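Local coordinates for protein hyperpolarization-activated (Ih) channel (Strongylocentrotus purpuratus, PDB 2PTM) that probably conducts potassium as a voltage-gated channel of the hyperpolarization-activated family, with a C-terminal C-linker and cyclic nucleotide-binding region that binds cAMP, at residues D63-N68 with R89-L94; Q175-D178 with M183-T186. One frame throughout, in Å; residues are numbered along the deposited sequence.

Contact 1. Residues D63-N68 with R89-L94; sequences DVANYN and RVVTLL
A65 and N66 of helix 58-68 meet V91 and T92 of helix 84-93 where the two helices cross almost perpendicularly, at 88° with their axes 8.6 Å apart. Helix 58-68 belongs to the C-linker and helix 84-93 leads into the strands of the cyclic nucleotide-binding domain, so the crossing joins the two. A65 has only a methyl to offer, consistent with the close approach of the backbones: the CA atoms of A65 and T92 are 5.7 Å apart. A65 CB points at the other helix and rests 3.8 Å from the carbonyl O of V91, with V91 CG2 and T92 CG2 a little further off. With V91 CG1 turned anti to the carbonyl carbon (chi1 -66°), CG2 is left between the backbone N and that carbon and lies 3.7 Å from N66 OD1, the two side chains crossing at about a right angle.

In the next shell, N66 ND2 is hydrogen-bonded to T88 OG1, a turn back on the same helix as V91, which limits how the amide can turn, while V91 also packs on C69 and V73. D63 forms a salt bridge to K33 of the second subunit. T92 OG1 donates to R89 O over 2.8 Å, from above the carbonyl plane.

Contact 2. Residues Q175-D178 with M183-T186; sequences QVLD and MRKT
R184 starts out with CG anti to its backbone N (chi1 179°) and runs extended until chi3, where the chain bends at -69° and swings the guanidinium back over L177. This is the tight corner between the last two helices of the cyclic nucleotide-binding region, the B and C helices of this family: helix 170-179 ends, helix 181-192 begins two residues later, and the side chains of L177 and R184 cross at about a right angle. R194, which binds cAMP, lies just beyond the end of helix 181-192. L177 points its CB toward the second helix, and its CD2 sits over the centre of one guanidinium face, 3.5 Å above the plane. L177 CB is 3.4 Å from R184 NH2, while L177 CG packs 3.8 Å from R184 CB, so the leucine meets both the root and the end of the arginine.

A water bridges the two residues. It donates to L177 O at 2.8 Å and accepts from R184 NE at 2.9 Å, lying in the guanidinium plane at its edge. R184 NH2 is hydrogen-bonded to N174 OD1 and is also 3.9 Å from D178 OD1, a long salt bridge, the two side chains lying alongside each other with their planes 42° apart. An alanine here would probably leave L177 CD2 without its flat cover, the bridging water without its NE donor, and D178 without this charged neighbour. The distance suggests that D178 contributes loosely, while N174 and the water make the direct hydrogen bonds to the guanidinium.

The two contacts come one after the other along the chain, contact 1 closing before contact 2 opens, and their centres lie about 17 Å apart. They are joined by helix 84-93: its R89 and L93, on either side of V91 and T92 in sequence, pack through R89 CG and L93 CD1 on V176 CG1 of helix 170-179, one residue before L177. A chain of packed helices, in space rather than in sequence, thus leads from helix 58-68 through 84-93 and 170-179 to helix 181-192, and contact 2 lies about 12 Å from the bound cAMP, measured from the L177 side chain. Such packing is consistent with a path between the cyclic nucleotide-binding domain and the C-linker.

Contact 1. Residues D63-N68 with R89-L94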
# COMPACT_ATOMS: atom_id res chain seq x y z
N ASP A 63 -16.39 15.94 10.08
CA ASP A 63 -16.89 17.31 10.01
C ASP A 63 -16.55 17.95 8.67
O ASP A 63 -17.40 18.59 8.04
CB ASP A 63 -16.31 18.16 11.15
CG ASP A 63 -16.83 17.75 12.50
OD1 ASP A 63 -17.77 16.94 12.56
OD2 ASP A 63 -16.30 18.24 13.52
N VAL A 64 -15.32 17.76 8.22
CA VAL A 64 -14.91 18.35 6.95
C VAL A 64 -15.62 17.69 5.77
O VAL A 64 -16.09 18.38 4.87
CB VAL A 64 -13.38 18.32 6.76
CG1 VAL A 64 -13.01 18.92 5.41
CG2 VAL A 64 -12.69 19.07 7.89
N ALA A 65 -15.71 16.37 5.78
CA ALA A 65 -16.39 15.69 4.67
C ALA A 65 -17.88 16.07 4.63
O ALA A 65 -18.45 16.29 3.55
CB ALA A 65 -16.22 14.18 4.77
N ASN A 66 -18.50 16.16 5.80
CA ASN A 66 -19.90 16.56 5.87
C ASN A 66 -20.11 17.96 5.32
O ASN A 66 -21.09 18.21 4.62
CB ASN A 66 -20.44 16.47 7.30
CG ASN A 66 -21.08 15.12 7.60
OD1 ASN A 66 -22.01 14.69 6.91
ND2 ASN A 66 -20.61 14.47 8.63
N TYR A 67 -19.20 18.87 5.63
CA TYR A 67 -19.35 20.24 5.14
C TYR A 67 -19.13 20.34 3.63
O TYR A 67 -19.91 20.98 2.91
CB TYR A 67 -18.43 21.22 5.86
CG TYR A 67 -18.78 22.66 5.51
CD1 TYR A 67 -19.73 23.36 6.24
CD2 TYR A 67 -18.18 23.30 4.43
CE1 TYR A 67 -20.06 24.67 5.91
CE2 TYR A 67 -18.51 24.60 4.09
CZ TYR A 67 -19.45 25.28 4.84
OH TYR A 67 -19.79 26.58 4.51
N ASN A 68 -18.06 19.71 3.14
CA ASN A 68 -17.76 19.76 1.72
C ASN A 68 -18.83 19.08 0.87
O ASN A 68 -19.05 19.46 -0.28
CB ASN A 68 -16.38 19.17 1.44
CG ASN A 68 -15.27 19.97 2.07
OD1 ASN A 68 -15.48 21.10 2.52
ND2 ASN A 68 -14.07 19.39 2.13
N ARG A 89 -21.00 8.12 7.18
CA ARG A 89 -20.18 7.03 6.67
C ARG A 89 -19.93 7.16 5.17
O ARG A 89 -18.81 7.04 4.69
CB ARG A 89 -20.83 5.68 6.97
CG ARG A 89 -19.98 4.48 6.57
CD ARG A 89 -18.80 4.31 7.52
NE ARG A 89 -19.25 4.00 8.88
CZ ARG A 89 -18.44 3.92 9.93
NH1 ARG A 89 -17.14 4.14 9.79
NH2 ARG A 89 -18.94 3.62 11.13
N VAL A 90 -21.00 7.43 4.42
CA VAL A 90 -20.89 7.56 2.97
C VAL A 90 -19.98 8.71 2.58
O VAL A 90 -19.03 8.51 1.81
CB VAL A 90 -22.27 7.76 2.32
CG1 VAL A 90 -22.12 8.08 0.83
CG2 VAL A 90 -23.10 6.51 2.51
N VAL A 91 -20.24 9.91 3.11
CA VAL A 91 -19.48 11.08 2.68
C VAL A 91 -17.99 10.94 2.98
O VAL A 91 -17.17 11.51 2.28
CB VAL A 91 -20.02 12.43 3.25
CG1 VAL A 91 -21.42 12.74 2.70
CG2 VAL A 91 -20.00 12.44 4.77
N THR A 92 -17.64 10.17 4.01
CA THR A 92 -16.23 9.99 4.35
C THR A 92 -15.55 8.99 3.40
O THR A 92 -14.33 8.90 3.36
CB THR A 92 -16.03 9.52 5.80
OG1 THR A 92 -16.62 8.23 5.98
CG2 THR A 92 -16.64 10.50 6.79
N LEU A 93 -16.35 8.24 2.65
CA LEU A 93 -15.80 7.26 1.72
C LEU A 93 -15.89 7.67 0.26
O LEU A 93 -15.32 7.01 -0.60
CB LEU A 93 -16.49 5.90 1.90
CG LEU A 93 -16.39 5.26 3.29
CD1 LEU A 93 -17.16 3.96 3.31
CD2 LEU A 93 -14.94 5.03 3.71
N LEU A 94 -16.61 8.75 -0.03
CA LEU A 94 -16.75 9.22 -1.41
C LEU A 94 -15.42 9.70 -2.00
O LEU A 94 -14.60 10.26 -1.29
CB LEU A 94 -17.80 10.33 -1.50
CG LEU A 94 -19.25 9.96 -1.20
CD1 LEU A 94 -20.12 11.21 -1.25
CD2 LEU A 94 -19.75 8.91 -2.18

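Contact 2. Residues Q175-D178 with M183-T186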
# COMPACT_ATOMS: atom_id res chain seq x y z
N GLN A 175 -19.95 -2.31 2.16
CA GLN A 175 -19.75 -2.03 3.58
C GLN A 175 -20.90 -1.21 4.17
O GLN A 175 -21.48 -1.59 5.18
CB GLN A 175 -18.42 -1.30 3.80
CG GLN A 175 -17.18 -2.16 3.60
CD GLN A 175 -15.89 -1.36 3.72
OE1 GLN A 175 -15.90 -0.20 4.14
NE2 GLN A 175 -14.78 -1.97 3.34
N VAL A 176 -21.22 -0.08 3.54
CA VAL A 176 -22.24 0.81 4.08
C VAL A 176 -23.65 0.21 4.05
O VAL A 176 -24.47 0.49 4.93
CB VAL A 176 -22.21 2.19 3.40
CG1 VAL A 176 -20.80 2.74 3.38
CG2 VAL A 176 -22.75 2.10 1.99
N LEU A 177 -23.92 -0.63 3.05
CA LEU A 177 -25.21 -1.30 2.93
C LEU A 177 -25.39 -2.41 3.97
O LEU A 177 -26.51 -2.74 4.35
CB LEU A 177 -25.39 -1.89 1.53
CG LEU A 177 -26.14 -0.99 0.55
CD1 LEU A 177 -25.65 0.44 0.63
CD2 LEU A 177 -26.05 -1.53 -0.88
N ASP A 178 -24.28 -3.00 4.40
CA ASP A 178 -24.33 -4.01 5.46
C ASP A 178 -24.54 -3.32 6.79
O ASP A 178 -25.32 -3.78 7.63
CB ASP A 178 -23.04 -4.83 5.49
CG ASP A 178 -22.97 -5.84 4.37
OD1 ASP A 178 -23.95 -5.96 3.60
OD2 ASP A 178 -21.92 -6.52 4.25
N MET A 183 -30.97 0.94 3.95
CA MET A 183 -30.57 1.64 2.74
C MET A 183 -30.30 0.72 1.53
O MET A 183 -30.36 1.17 0.39
CB MET A 183 -29.37 2.55 3.00
CG MET A 183 -29.72 4.03 3.01
SD MET A 183 -31.00 4.50 4.19
CE MET A 183 -30.09 4.39 5.74
N ARG A 184 -30.01 -0.55 1.79
CA ARG A 184 -29.93 -1.52 0.70
C ARG A 184 -31.32 -1.70 0.12
O ARG A 184 -31.49 -1.81 -1.09
CB ARG A 184 -29.40 -2.87 1.17
CG ARG A 184 -29.35 -3.91 0.06
CD ARG A 184 -28.64 -5.19 0.49
NE ARG A 184 -27.20 -5.00 0.70
CZ ARG A 184 -26.28 -5.06 -0.26
NH1 ARG A 184 -26.64 -5.30 -1.52
NH2 ARG A 184 -25.00 -4.88 0.03
N LYS A 185 -32.31 -1.73 1.01
CA LYS A 185 -33.69 -1.91 0.59
C LYS A 185 -34.12 -0.75 -0.28
O LYS A 185 -34.64 -0.94 -1.37
CB LYS A 185 -34.61 -2.04 1.80
N THR A 186 -33.89 0.47 0.20
CA THR A 186 -34.28 1.64 -0.58
C THR A 186 -33.51 1.69 -1.89
O THR A 186 -34.04 2.09 -2.92
CB THR A 186 -34.13 2.97 0.21
OG1 THR A 186 -32.77 3.41 0.18
CG2 THR A 186 -34.58 2.79 1.65
O HOH W 1 -27.45 -5.22 3.55